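Local coordinates for fusolin (Anomala cuprea entomopoxvirus, PDB 4YN1), which forms the crystalline spindles that enhance the virulence of an insect poxvirus, and probably acts on chitin in the manner of lytic polysaccharide monooxygenases, at residues G2-P7 with N227-V232; P133-F138 with R197-V202; Y148-V153 with Y212-R217; V178-R183 with N192-R197. One frame throughout, in Å; residues are numbered along the deposited sequence.

The four contacts describe a two-sheet sandwich from its middle to its rim. Contacts 1 and 3 are buried, contact 2 is partly buried and contact 4 lies at the surface. Contacts 2 and 4 both use strand 194-203 and share Arg197; strand 2-6 of contact 1 belongs to that same sheet. Contact 3 pairs strands of the other sheet, and contact 1 bridges the two. Phe138, Phe149, Tyr196 and Trp215 bring contacts 2, 3 and 4 together. The chemistry changes with place: valines and one amide in contact 1, charges on one face of contact 2, rings and a glycan-facing carboxylate in contact 3, waters and arginines in contact 4.

Contact 1 (G2-P7 with N227-V232); sequences GYVTFP and NCVDAV
The flat amide of Asn227 is used at both ends against segment 2-7. This is sheet-to-sheet packing in a beta sandwich of the lytic polysaccharide monooxygenase family. Asn227 OD1 accepts from Val4 N at 3.1 Å, with the donor tilted 18° from the carbonyl plane. Asn227 ND2 gives a hydrogen to a water 3.0 Å away, and that water donates to Gly2 O. The faces and edges of the two rings are met from within segment 2-7: Pro7 CG lies over the centre of one face of Phe6, and Thr5 CG2 sits at the edge of Tyr3. Strands 2-6 and 223-234 belong to opposing sheets. Their short segments run nearly parallel, 14° apart, with axes 7.7 Å from each other.

Gln11 also donates to Asn227 OD1, so this buried oxygen has two donors. Thr5 and Phe6 both face Glu137 and form a classic beta bulge in the sheet. A cis peptide bond follows before Pro7. Next along the strands, Val4 and Val229 cross at about a right angle, CG2 to CG2, 3.9 Å apart. Val229 CG1 stands anti to the backbone N (chi1 172°), which directs it to Pro7. There Val229 CG1 lies 3.5 Å from Pro7 CB and 3.3 Å from Pro7 O.

Contact 2 (P133-F138 with R197-V202); sequences PIELEF and RMIVPV
Leu136 and Met198 lie side by side and point the same way, from neighbouring strands of an antiparallel ladder in the beta sandwich. Leu136 CD2 is 3.8 Å from Met198 CE. Two bends, at chi2 and chi3, bring Met198 CE beside Leu136 CD2 and near Phe138 CB. Ile134 and Val200 share this face, which turns to the other sheet. Ile134 CG1 reaches diagonally to Val202 CG2, 3.5 Å away, and Leu136 CB rests on Val200 CG2.

The other face mixes charged side chains with Pro133, Ile199 and Pro201, and is in part exposed. The Glu135 and Arg197 side chains run at a slant to each other, with carboxylate and guanidinium planes 51° apart. Glu135 OE2 lies at the guanidinium edge, 3.4 Å from Arg197 NE. This salt bridge contains only a weak hydrogen bond, with an N-H...O angle of 126°. Each group has a stronger partner elsewhere, Arg184 for Glu135 and the carbonyl of Asn182 for Arg197. Glu137 runs alongside Arg197. Its carboxylate is bound by Thr5 and Ser187, and a water links Glu137 OE2 to Arg197 NH1. Ile199 CD1 packs against Glu135 CB and CG.

The hydrogen-bonded pairs are Ile134 with Val200 and Leu136 with Met198. In the second, Leu136 N donates to Met198 O at 2.8 Å, and Met198 N donates to Leu136 O at 3.0 Å.

Contact 3 (Y148-V153 with Y212-R217); sequences YFEVYV and YVRWQR. With NAG (2-acetamido-2-deoxy-beta-D-glucopyranose), chain B.
The Phe149 ring overlaps the five-membered ring of Trp215 in an offset stack. The planes are 6° apart and the centroids 4.0 Å. Phe149 CZ comes closest, 3.3 Å from Trp215 CD1. Phe138 and Tyr196 of the other sheet meet these two rings, and Trp215 NE1 hydrogen-bonds to Ser147 OG.

The opposite face of the antiparallel ladder is polar. Gln216 CB lies over the face of Tyr148, a CH-pi contact. Arg214 is extended from CG to NE and runs alongside Glu150. Arg214 NH1 donates to Glu150 OE1 at 2.9 Å in a salt bridge, with the oxygen almost in the guanidinium plane. Tyr152 OH donates to Glu150 OE1 at 2.7 Å. The two donors reach it from opposite faces of the carboxylate, which should limit its rotation. Gln216 OE1, Phe77 O and Tyr226 OH hold the rest of the guanidinium.

Glu150 OE2 accepts from N2 of the bound N-acetylglucosamine at 2.8 Å, and from a water shared with Tyr148 OH and Arg214 NH1. Tyr152 OH touches the acetamide methyl C8. Glu150 and Tyr152 form part of the glycan pocket, with Arg78, Asp79, Ile80 and Asn175, on the polar face of the ladder; the sugar is probably N-linked.

Contact 4 (V178-R183 with N192-R197); sequences VPLVNR and NARVYR
Val181 and Val195 form an antiparallel hydrogen-bonded pair, Val181 N to Val195 O 2.9 Å and Val195 N to Val181 O 2.8 Å, while the short strand segments splay to 120°. Beyond it, Arg183 N donates to Ala193 O at 3.0 Å.

Leu180 CD1 sits over one face of the Tyr196 ring, 17° off the normal, in a CH-pi contact. Val178 O approaches the edge of the same ring. Tyr196 OH hydrogen-bonds to Glu145 OE2. Leu180 also crosses Arg194 at about a right angle and packs on its CB and CD.

Val181 CG2 lies over one face of the Arg197 guanidinium, toward its rim. Arg197 NH1 donates to Asn182 O at 3.0 Å, near the guanidinium plane. A bend at chi3 (-59°) turns the group back toward that carbonyl. One water also links Asn182 O to Arg197 NH2. Others join Asn182 OD1 to Arg194 NE and to Ala193 O.

The guanidinium of Arg183 lies with one face over Ala193 CA, and its NH1 hydrogen-bonds to Cys189 O. Asn192 OD1 accepts from Arg194 N in an Asx turn. Together these features make a beta hairpin at the edge of the sheet, its loop tied to strand 131-140 by the Cys139-Cys189 disulfide.

Contact 1 (G2-P7 with N227-V232)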
# COMPACT_ATOMS: atom_id res chain seq x y z
N GLY A 2 7.76 -8.24 -7.07
CA GLY A 2 7.67 -8.44 -5.63
C GLY A 2 6.69 -7.51 -4.98
O GLY A 2 5.95 -6.79 -5.67
N TYR A 3 6.71 -7.51 -3.65
CA TYR A 3 5.79 -6.71 -2.88
C TYR A 3 6.30 -6.49 -1.45
O TYR A 3 7.14 -7.23 -0.94
CB TYR A 3 4.39 -7.35 -2.85
CG TYR A 3 4.41 -8.85 -2.63
CD1 TYR A 3 4.76 -9.38 -1.39
CD2 TYR A 3 4.11 -9.74 -3.65
CE1 TYR A 3 4.94 -10.75 -1.22
CE2 TYR A 3 4.20 -11.11 -3.46
CZ TYR A 3 4.68 -11.61 -2.26
OH TYR A 3 4.77 -12.97 -2.04
N VAL A 4 5.72 -5.52 -0.77
CA VAL A 4 6.11 -5.24 0.60
C VAL A 4 5.44 -6.26 1.49
O VAL A 4 4.21 -6.39 1.47
CB VAL A 4 5.77 -3.79 1.08
CG1 VAL A 4 6.46 -3.49 2.40
CG2 VAL A 4 6.17 -2.74 0.04
N THR A 5 6.21 -6.95 2.34
CA THR A 5 5.63 -7.90 3.29
C THR A 5 5.52 -7.30 4.67
O THR A 5 4.68 -7.74 5.45
CB THR A 5 6.40 -9.21 3.28
OG1 THR A 5 7.80 -8.93 3.28
CG2 THR A 5 6.02 -10.05 2.13
N PHE A 6 6.38 -6.35 4.99
CA PHE A 6 6.26 -5.65 6.26
C PHE A 6 6.59 -4.19 6.12
O PHE A 6 7.73 -3.84 5.77
CB PHE A 6 7.13 -6.22 7.39
CG PHE A 6 6.86 -5.46 8.68
CD1 PHE A 6 5.67 -5.64 9.37
CD2 PHE A 6 7.78 -4.56 9.17
CE1 PHE A 6 5.38 -4.86 10.49
CE2 PHE A 6 7.49 -3.78 10.29
CZ PHE A 6 6.29 -3.92 10.93
N PRO A 7 5.71 -3.30 6.59
CA PRO A 7 4.27 -3.49 6.88
C PRO A 7 3.63 -3.98 5.57
O PRO A 7 4.01 -3.55 4.48
CB PRO A 7 3.81 -2.10 7.35
CG PRO A 7 5.08 -1.31 7.60
CD PRO A 7 6.05 -1.86 6.60
N ASN A 227 4.02 0.14 -4.47
CA ASN A 227 3.04 -0.42 -3.55
C ASN A 227 2.64 0.56 -2.49
O ASN A 227 3.51 1.19 -1.86
CB ASN A 227 3.62 -1.61 -2.81
CG ASN A 227 3.81 -2.92 -3.55
OD1 ASN A 227 4.12 -3.94 -2.91
ND2 ASN A 227 3.48 -3.02 -4.83
N CYS A 228 1.33 0.61 -2.23
CA CYS A 228 0.77 1.34 -1.09
C CYS A 228 0.76 0.44 0.11
O CYS A 228 0.39 -0.72 -0.02
CB CYS A 228 -0.64 1.82 -1.40
SG CYS A 228 -0.64 3.17 -2.57
N VAL A 229 1.16 0.97 1.27
CA VAL A 229 1.21 0.27 2.53
C VAL A 229 0.44 1.10 3.55
O VAL A 229 0.83 2.23 3.83
CB VAL A 229 2.67 0.08 2.98
CG1 VAL A 229 2.73 -0.49 4.39
CG2 VAL A 229 3.46 -0.80 2.01
N ASP A 230 -0.68 0.55 4.07
CA ASP A 230 -1.51 1.23 5.07
C ASP A 230 -0.92 1.02 6.46
O ASP A 230 -0.68 -0.12 6.88
CB ASP A 230 -2.96 0.75 4.99
CG ASP A 230 -3.57 1.04 3.60
OD1 ASP A 230 -3.64 2.22 3.22
OD2 ASP A 230 -3.92 0.06 2.87
N ALA A 231 -0.79 2.12 7.21
CA ALA A 231 -0.25 2.07 8.57
C ALA A 231 -0.83 3.15 9.48
O ALA A 231 -1.38 4.14 9.01
CB ALA A 231 1.27 2.18 8.51
N VAL A 232 -0.70 2.94 10.77
CA VAL A 232 -1.10 3.90 11.80
C VAL A 232 -0.28 3.63 13.04
O VAL A 232 0.05 2.48 13.34
CB VAL A 232 -2.65 3.78 12.08
CG1 VAL A 232 -3.00 2.46 12.76
CG2 VAL A 232 -3.15 4.96 12.89
O HOH W 1 3.90 -5.34 -6.74

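Contact 2 (P133-F138 with R197-V202)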
# COMPACT_ATOMS: atom_id res chain seq x y z
N PRO A 133 11.91 4.58 13.41
CA PRO A 133 12.53 3.67 12.44
C PRO A 133 11.74 2.36 12.30
O PRO A 133 11.37 1.75 13.28
CB PRO A 133 13.90 3.41 13.03
CG PRO A 133 13.71 3.58 14.50
CD PRO A 133 12.71 4.66 14.65
N ILE A 134 11.40 2.01 11.07
CA ILE A 134 10.69 0.75 10.77
C ILE A 134 11.64 -0.09 9.92
O ILE A 134 12.14 0.42 8.93
CB ILE A 134 9.40 1.11 9.97
CG1 ILE A 134 8.47 2.07 10.78
CG2 ILE A 134 8.65 -0.13 9.45
CD1 ILE A 134 7.92 1.59 11.95
N GLU A 135 11.81 -1.39 10.21
CA GLU A 135 12.63 -2.20 9.30
C GLU A 135 11.67 -2.73 8.27
O GLU A 135 10.97 -3.71 8.51
CB GLU A 135 13.34 -3.33 10.00
CG GLU A 135 14.24 -4.09 9.05
CD GLU A 135 14.80 -5.32 9.72
OE1 GLU A 135 14.00 -6.11 10.27
OE2 GLU A 135 16.02 -5.57 9.58
N LEU A 136 11.61 -2.09 7.13
CA LEU A 136 10.69 -2.52 6.09
C LEU A 136 11.23 -3.78 5.43
O LEU A 136 12.43 -3.86 5.16
CB LEU A 136 10.55 -1.39 5.06
CG LEU A 136 9.54 -1.58 3.94
CD1 LEU A 136 8.68 -0.35 3.74
CD2 LEU A 136 10.18 -1.94 2.66
N GLU A 137 10.38 -4.76 5.16
CA GLU A 137 10.82 -5.94 4.42
C GLU A 137 10.12 -5.95 3.08
O GLU A 137 8.89 -5.95 3.03
CB GLU A 137 10.52 -7.22 5.20
CG GLU A 137 11.09 -8.50 4.56
CD GLU A 137 10.58 -9.78 5.17
OE1 GLU A 137 9.34 -9.98 5.12
OE2 GLU A 137 11.38 -10.63 5.63
N PHE A 138 10.88 -6.04 2.01
CA PHE A 138 10.34 -6.15 0.66
C PHE A 138 10.68 -7.56 0.19
O PHE A 138 11.83 -8.01 0.31
CB PHE A 138 10.93 -5.08 -0.26
CG PHE A 138 10.28 -5.07 -1.61
CD1 PHE A 138 10.76 -5.89 -2.62
CD2 PHE A 138 9.21 -4.23 -1.89
CE1 PHE A 138 10.15 -5.90 -3.87
CE2 PHE A 138 8.57 -4.30 -3.11
CZ PHE A 138 9.07 -5.09 -4.12
N ARG A 197 15.72 -5.75 3.14
CA ARG A 197 15.31 -5.10 4.36
C ARG A 197 15.96 -3.73 4.41
O ARG A 197 17.13 -3.59 4.06
CB ARG A 197 15.64 -5.89 5.63
CG ARG A 197 14.85 -7.20 5.74
CD ARG A 197 14.98 -7.85 7.13
NE ARG A 197 16.37 -8.14 7.44
CZ ARG A 197 17.00 -9.30 7.22
NH1 ARG A 197 16.34 -10.36 6.77
NH2 ARG A 197 18.29 -9.40 7.47
N MET A 198 15.22 -2.72 4.80
CA MET A 198 15.77 -1.35 4.86
C MET A 198 15.14 -0.63 6.04
O MET A 198 13.96 -0.82 6.33
CB MET A 198 15.56 -0.60 3.52
CG MET A 198 14.12 -0.38 3.15
SD MET A 198 13.70 -0.40 1.41
CE MET A 198 13.63 -2.24 1.12
N ILE A 199 15.93 0.17 6.74
CA ILE A 199 15.42 0.94 7.87
C ILE A 199 14.88 2.23 7.33
O ILE A 199 15.64 3.06 6.82
CB ILE A 199 16.50 1.22 8.98
CG1 ILE A 199 17.17 -0.09 9.47
CG2 ILE A 199 15.86 1.99 10.15
CD1 ILE A 199 16.26 -1.08 9.98
N VAL A 200 13.56 2.41 7.45
CA VAL A 200 12.88 3.58 6.94
C VAL A 200 12.54 4.51 8.13
O VAL A 200 11.80 4.09 9.01
CB VAL A 200 11.60 3.18 6.17
CG1 VAL A 200 10.85 4.42 5.66
CG2 VAL A 200 11.95 2.30 4.98
N PRO A 201 13.01 5.76 8.11
CA PRO A 201 12.65 6.72 9.19
C PRO A 201 11.27 7.29 8.92
O PRO A 201 11.11 8.19 8.11
CB PRO A 201 13.75 7.79 9.11
CG PRO A 201 14.23 7.75 7.71
CD PRO A 201 13.91 6.39 7.12
N VAL A 202 10.27 6.72 9.57
CA VAL A 202 8.89 7.13 9.32
C VAL A 202 8.56 8.30 10.24
O VAL A 202 8.70 8.15 11.45
CB VAL A 202 7.91 5.95 9.51
CG1 VAL A 202 6.47 6.40 9.26
CG2 VAL A 202 8.28 4.80 8.58
O HOH W 2 13.57 -11.09 7.22

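Contact 3 (Y148-V153 with Y212-R217)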
# COMPACT_ATOMS: atom_id res chain seq x y z
N TYR A 148 17.14 0.18 -7.19
CA TYR A 148 17.15 0.99 -5.99
C TYR A 148 15.75 1.18 -5.46
O TYR A 148 14.78 0.89 -6.16
CB TYR A 148 17.88 2.33 -6.18
CG TYR A 148 17.17 3.29 -7.11
CD1 TYR A 148 17.12 3.05 -8.48
CD2 TYR A 148 16.56 4.45 -6.63
CE1 TYR A 148 16.55 3.96 -9.35
CE2 TYR A 148 15.89 5.32 -7.49
CZ TYR A 148 15.92 5.09 -8.86
OH TYR A 148 15.27 5.88 -9.76
N PHE A 149 15.65 1.58 -4.23
CA PHE A 149 14.37 1.80 -3.54
C PHE A 149 14.21 3.23 -3.14
O PHE A 149 15.13 3.82 -2.57
CB PHE A 149 14.29 0.97 -2.25
CG PHE A 149 14.05 -0.50 -2.46
CD1 PHE A 149 15.10 -1.37 -2.65
CD2 PHE A 149 12.75 -1.00 -2.53
CE1 PHE A 149 14.87 -2.73 -2.85
CE2 PHE A 149 12.52 -2.36 -2.74
CZ PHE A 149 13.58 -3.23 -2.85
N GLU A 150 12.99 3.75 -3.32
CA GLU A 150 12.55 5.01 -2.77
C GLU A 150 11.32 4.74 -1.91
O GLU A 150 10.47 3.92 -2.30
CB GLU A 150 12.15 5.99 -3.89
CG GLU A 150 13.37 6.50 -4.63
CD GLU A 150 13.07 7.44 -5.79
OE1 GLU A 150 11.88 7.58 -6.15
OE2 GLU A 150 14.03 7.97 -6.39
N VAL A 151 11.24 5.37 -0.75
CA VAL A 151 10.08 5.25 0.12
C VAL A 151 9.54 6.61 0.44
O VAL A 151 10.30 7.52 0.78
CB VAL A 151 10.36 4.45 1.40
CG1 VAL A 151 9.06 4.20 2.15
CG2 VAL A 151 11.06 3.12 1.08
N TYR A 152 8.23 6.76 0.30
CA TYR A 152 7.55 8.01 0.58
C TYR A 152 6.53 7.78 1.65
O TYR A 152 6.05 6.66 1.79
CB TYR A 152 6.82 8.52 -0.66
CG TYR A 152 7.72 8.77 -1.84
CD1 TYR A 152 8.11 7.72 -2.67
CD2 TYR A 152 8.14 10.05 -2.18
CE1 TYR A 152 9.00 7.92 -3.73
CE2 TYR A 152 9.00 10.28 -3.25
CZ TYR A 152 9.45 9.21 -4.01
OH TYR A 152 10.33 9.44 -5.04
N VAL A 153 6.16 8.82 2.37
CA VAL A 153 5.08 8.76 3.37
C VAL A 153 4.10 9.91 3.06
O VAL A 153 4.51 11.01 2.62
CB VAL A 153 5.62 8.80 4.81
CG1 VAL A 153 4.50 8.83 5.84
CG2 VAL A 153 6.54 7.61 5.08
N TYR A 212 4.51 4.63 0.69
CA TYR A 212 4.48 4.29 -0.73
C TYR A 212 5.88 3.89 -1.11
O TYR A 212 6.81 4.69 -0.94
CB TYR A 212 4.03 5.48 -1.55
CG TYR A 212 3.71 5.16 -2.99
CD1 TYR A 212 2.70 4.26 -3.31
CD2 TYR A 212 4.27 5.90 -4.02
CE1 TYR A 212 2.33 4.03 -4.62
CE2 TYR A 212 3.88 5.69 -5.34
CZ TYR A 212 2.95 4.72 -5.65
OH TYR A 212 2.55 4.55 -6.95
N VAL A 213 6.04 2.63 -1.50
CA VAL A 213 7.33 2.02 -1.80
C VAL A 213 7.50 1.87 -3.29
O VAL A 213 6.67 1.27 -3.97
CB VAL A 213 7.46 0.67 -1.09
CG1 VAL A 213 8.80 0.01 -1.44
CG2 VAL A 213 7.31 0.82 0.43
N ARG A 214 8.66 2.33 -3.78
CA ARG A 214 9.01 2.25 -5.18
C ARG A 214 10.31 1.45 -5.29
O ARG A 214 11.31 1.81 -4.68
CB ARG A 214 9.21 3.65 -5.74
CG ARG A 214 9.70 3.67 -7.20
CD ARG A 214 9.96 5.10 -7.65
NE ARG A 214 10.35 5.11 -9.05
CZ ARG A 214 11.26 5.90 -9.61
NH1 ARG A 214 11.86 6.85 -8.92
NH2 ARG A 214 11.54 5.77 -10.90
N TRP A 215 10.28 0.35 -6.06
CA TRP A 215 11.48 -0.45 -6.34
C TRP A 215 11.74 -0.23 -7.82
O TRP A 215 10.99 -0.73 -8.63
CB TRP A 215 11.23 -1.94 -6.09
CG TRP A 215 12.44 -2.80 -6.30
CD1 TRP A 215 13.74 -2.44 -6.09
CD2 TRP A 215 12.45 -4.21 -6.52
NE1 TRP A 215 14.56 -3.53 -6.25
CE2 TRP A 215 13.80 -4.63 -6.53
CE3 TRP A 215 11.46 -5.15 -6.85
CZ2 TRP A 215 14.17 -5.97 -6.72
CZ3 TRP A 215 11.84 -6.49 -6.96
CH2 TRP A 215 13.18 -6.87 -6.97
N GLN A 216 12.81 0.51 -8.17
CA GLN A 216 13.07 0.88 -9.55
C GLN A 216 14.28 0.14 -10.11
O GLN A 216 15.35 0.21 -9.53
CB GLN A 216 13.32 2.40 -9.58
CG GLN A 216 13.64 3.00 -10.96
CD GLN A 216 12.57 2.72 -12.00
OE1 GLN A 216 11.41 3.10 -11.87
NE2 GLN A 216 12.92 2.09 -13.09
N ARG A 217 14.13 -0.49 -11.25
CA ARG A 217 15.25 -1.15 -11.94
C ARG A 217 16.09 -0.09 -12.63
O ARG A 217 15.54 0.81 -13.29
CB ARG A 217 14.75 -2.15 -12.96
CG ARG A 217 14.17 -3.37 -12.27
CD ARG A 217 13.28 -4.19 -13.17
NE ARG A 217 14.01 -4.80 -14.28
CZ ARG A 217 13.53 -5.75 -15.07
NH1 ARG A 217 12.30 -6.22 -14.90
NH2 ARG A 217 14.28 -6.25 -16.05
C1 NAG B . 17.34 9.24 -5.42
C2 NAG B . 16.79 10.47 -6.14
C3 NAG B . 17.33 10.47 -7.57
C4 NAG B . 18.85 10.40 -7.57
C5 NAG B . 19.31 9.21 -6.74
C6 NAG B . 20.81 9.11 -6.59
C7 NAG B . 14.58 11.44 -5.75
C8 NAG B . 13.10 11.19 -5.77
N2 NAG B . 15.34 10.42 -6.14
O3 NAG B . 16.86 11.63 -8.27
O4 NAG B . 19.33 10.24 -8.90
O5 NAG B . 18.77 9.33 -5.42
O6 NAG B . 21.36 10.30 -6.02
O7 NAG B . 15.06 12.51 -5.42
O HOH W 3 14.44 8.35 -8.92

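Contact 4 (V178-R183 with N192-R197)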
# COMPACT_ATOMS: atom_id res chain seq x y z
N VAL A 178 19.82 -1.11 -1.86
CA VAL A 178 19.65 -1.97 -0.69
C VAL A 178 20.21 -3.36 -1.01
O VAL A 178 19.81 -3.92 -2.03
CB VAL A 178 18.13 -2.07 -0.34
CG1 VAL A 178 17.89 -3.05 0.82
CG2 VAL A 178 17.56 -0.69 0.00
N PRO A 179 21.03 -3.97 -0.13
CA PRO A 179 21.54 -5.32 -0.42
C PRO A 179 20.48 -6.40 -0.22
O PRO A 179 19.66 -6.29 0.67
CB PRO A 179 22.68 -5.50 0.59
CG PRO A 179 22.32 -4.63 1.73
CD PRO A 179 21.58 -3.45 1.14
N LEU A 180 20.56 -7.45 -1.04
CA LEU A 180 19.75 -8.65 -0.91
C LEU A 180 20.32 -9.47 0.23
O LEU A 180 21.50 -9.79 0.21
CB LEU A 180 19.79 -9.43 -2.23
CG LEU A 180 18.92 -10.64 -2.34
CD1 LEU A 180 17.44 -10.28 -2.29
CD2 LEU A 180 19.21 -11.39 -3.64
N VAL A 181 19.49 -9.82 1.20
CA VAL A 181 19.89 -10.55 2.40
C VAL A 181 19.04 -11.77 2.62
O VAL A 181 17.95 -11.86 2.09
CB VAL A 181 19.91 -9.64 3.66
CG1 VAL A 181 20.98 -8.52 3.55
CG2 VAL A 181 18.53 -9.05 3.97
N ASN A 182 19.54 -12.72 3.41
CA ASN A 182 18.75 -13.89 3.78
C ASN A 182 17.58 -13.47 4.66
O ASN A 182 17.76 -12.69 5.61
CB ASN A 182 19.60 -14.88 4.59
CG ASN A 182 20.64 -15.54 3.72
OD1 ASN A 182 20.43 -15.78 2.53
ND2 ASN A 182 21.80 -15.78 4.25
N ARG A 183 16.38 -14.01 4.38
CA ARG A 183 15.24 -13.74 5.21
C ARG A 183 15.46 -14.36 6.59
O ARG A 183 16.14 -15.39 6.70
CB ARG A 183 13.94 -14.27 4.59
CG ARG A 183 13.71 -15.76 4.85
CD ARG A 183 12.49 -16.29 4.12
NE ARG A 183 12.51 -17.75 4.14
CZ ARG A 183 11.73 -18.54 3.42
NH1 ARG A 183 10.85 -18.02 2.58
NH2 ARG A 183 11.83 -19.86 3.53
N ASN A 192 10.32 -16.20 -1.16
CA ASN A 192 11.74 -16.20 -1.46
C ASN A 192 12.55 -16.42 -0.20
O ASN A 192 12.16 -15.93 0.84
CB ASN A 192 12.10 -14.85 -2.13
CG ASN A 192 13.34 -14.88 -2.95
OD1 ASN A 192 14.32 -15.52 -2.61
ND2 ASN A 192 13.34 -14.20 -4.08
N ALA A 193 13.71 -17.04 -0.32
CA ALA A 193 14.63 -17.25 0.81
C ALA A 193 15.39 -15.97 1.09
O ALA A 193 16.07 -15.91 2.10
CB ALA A 193 15.61 -18.37 0.46
N ARG A 194 15.39 -14.99 0.16
CA ARG A 194 16.12 -13.74 0.32
C ARG A 194 15.17 -12.56 0.16
O ARG A 194 14.18 -12.64 -0.56
CB ARG A 194 17.22 -13.61 -0.73
CG ARG A 194 18.30 -14.66 -0.57
CD ARG A 194 19.29 -14.69 -1.69
NE ARG A 194 20.26 -15.74 -1.40
CZ ARG A 194 20.06 -17.04 -1.60
NH1 ARG A 194 18.96 -17.47 -2.21
NH2 ARG A 194 21.00 -17.93 -1.24
N VAL A 195 15.46 -11.49 0.86
CA VAL A 195 14.62 -10.29 0.89
C VAL A 195 15.47 -9.05 0.83
O VAL A 195 16.68 -9.12 0.99
CB VAL A 195 13.77 -10.29 2.20
CG1 VAL A 195 12.74 -11.41 2.23
CG2 VAL A 195 14.64 -10.29 3.43
N TYR A 196 14.82 -7.90 0.72
CA TYR A 196 15.46 -6.59 0.86
C TYR A 196 14.88 -5.96 2.11
O TYR A 196 13.66 -5.74 2.18
CB TYR A 196 15.18 -5.67 -0.32
CG TYR A 196 15.76 -6.14 -1.63
CD1 TYR A 196 17.10 -5.95 -1.94
CD2 TYR A 196 14.97 -6.81 -2.56
CE1 TYR A 196 17.64 -6.39 -3.14
CE2 TYR A 196 15.49 -7.25 -3.76
CZ TYR A 196 16.82 -7.01 -4.07
OH TYR A 196 17.32 -7.42 -5.27
N ARG A 197 15.72 -5.75 3.14
CA ARG A 197 15.31 -5.10 4.36
C ARG A 197 15.96 -3.73 4.41
O ARG A 197 17.13 -3.59 4.06
CB ARG A 197 15.64 -5.89 5.63
CG ARG A 197 14.85 -7.20 5.74
CD ARG A 197 14.98 -7.85 7.13
NE ARG A 197 16.37 -8.14 7.44
CZ ARG A 197 17.00 -9.30 7.22
NH1 ARG A 197 16.34 -10.36 6.77
NH2 ARG A 197 18.29 -9.40 7.47
O HOH W 4 18.67 -5.60 3.18
O HOH W 5 19.69 -11.93 7.45
O HOH W 6 22.35 -14.90 0.03
O HOH W 7 18.00 -17.65 2.98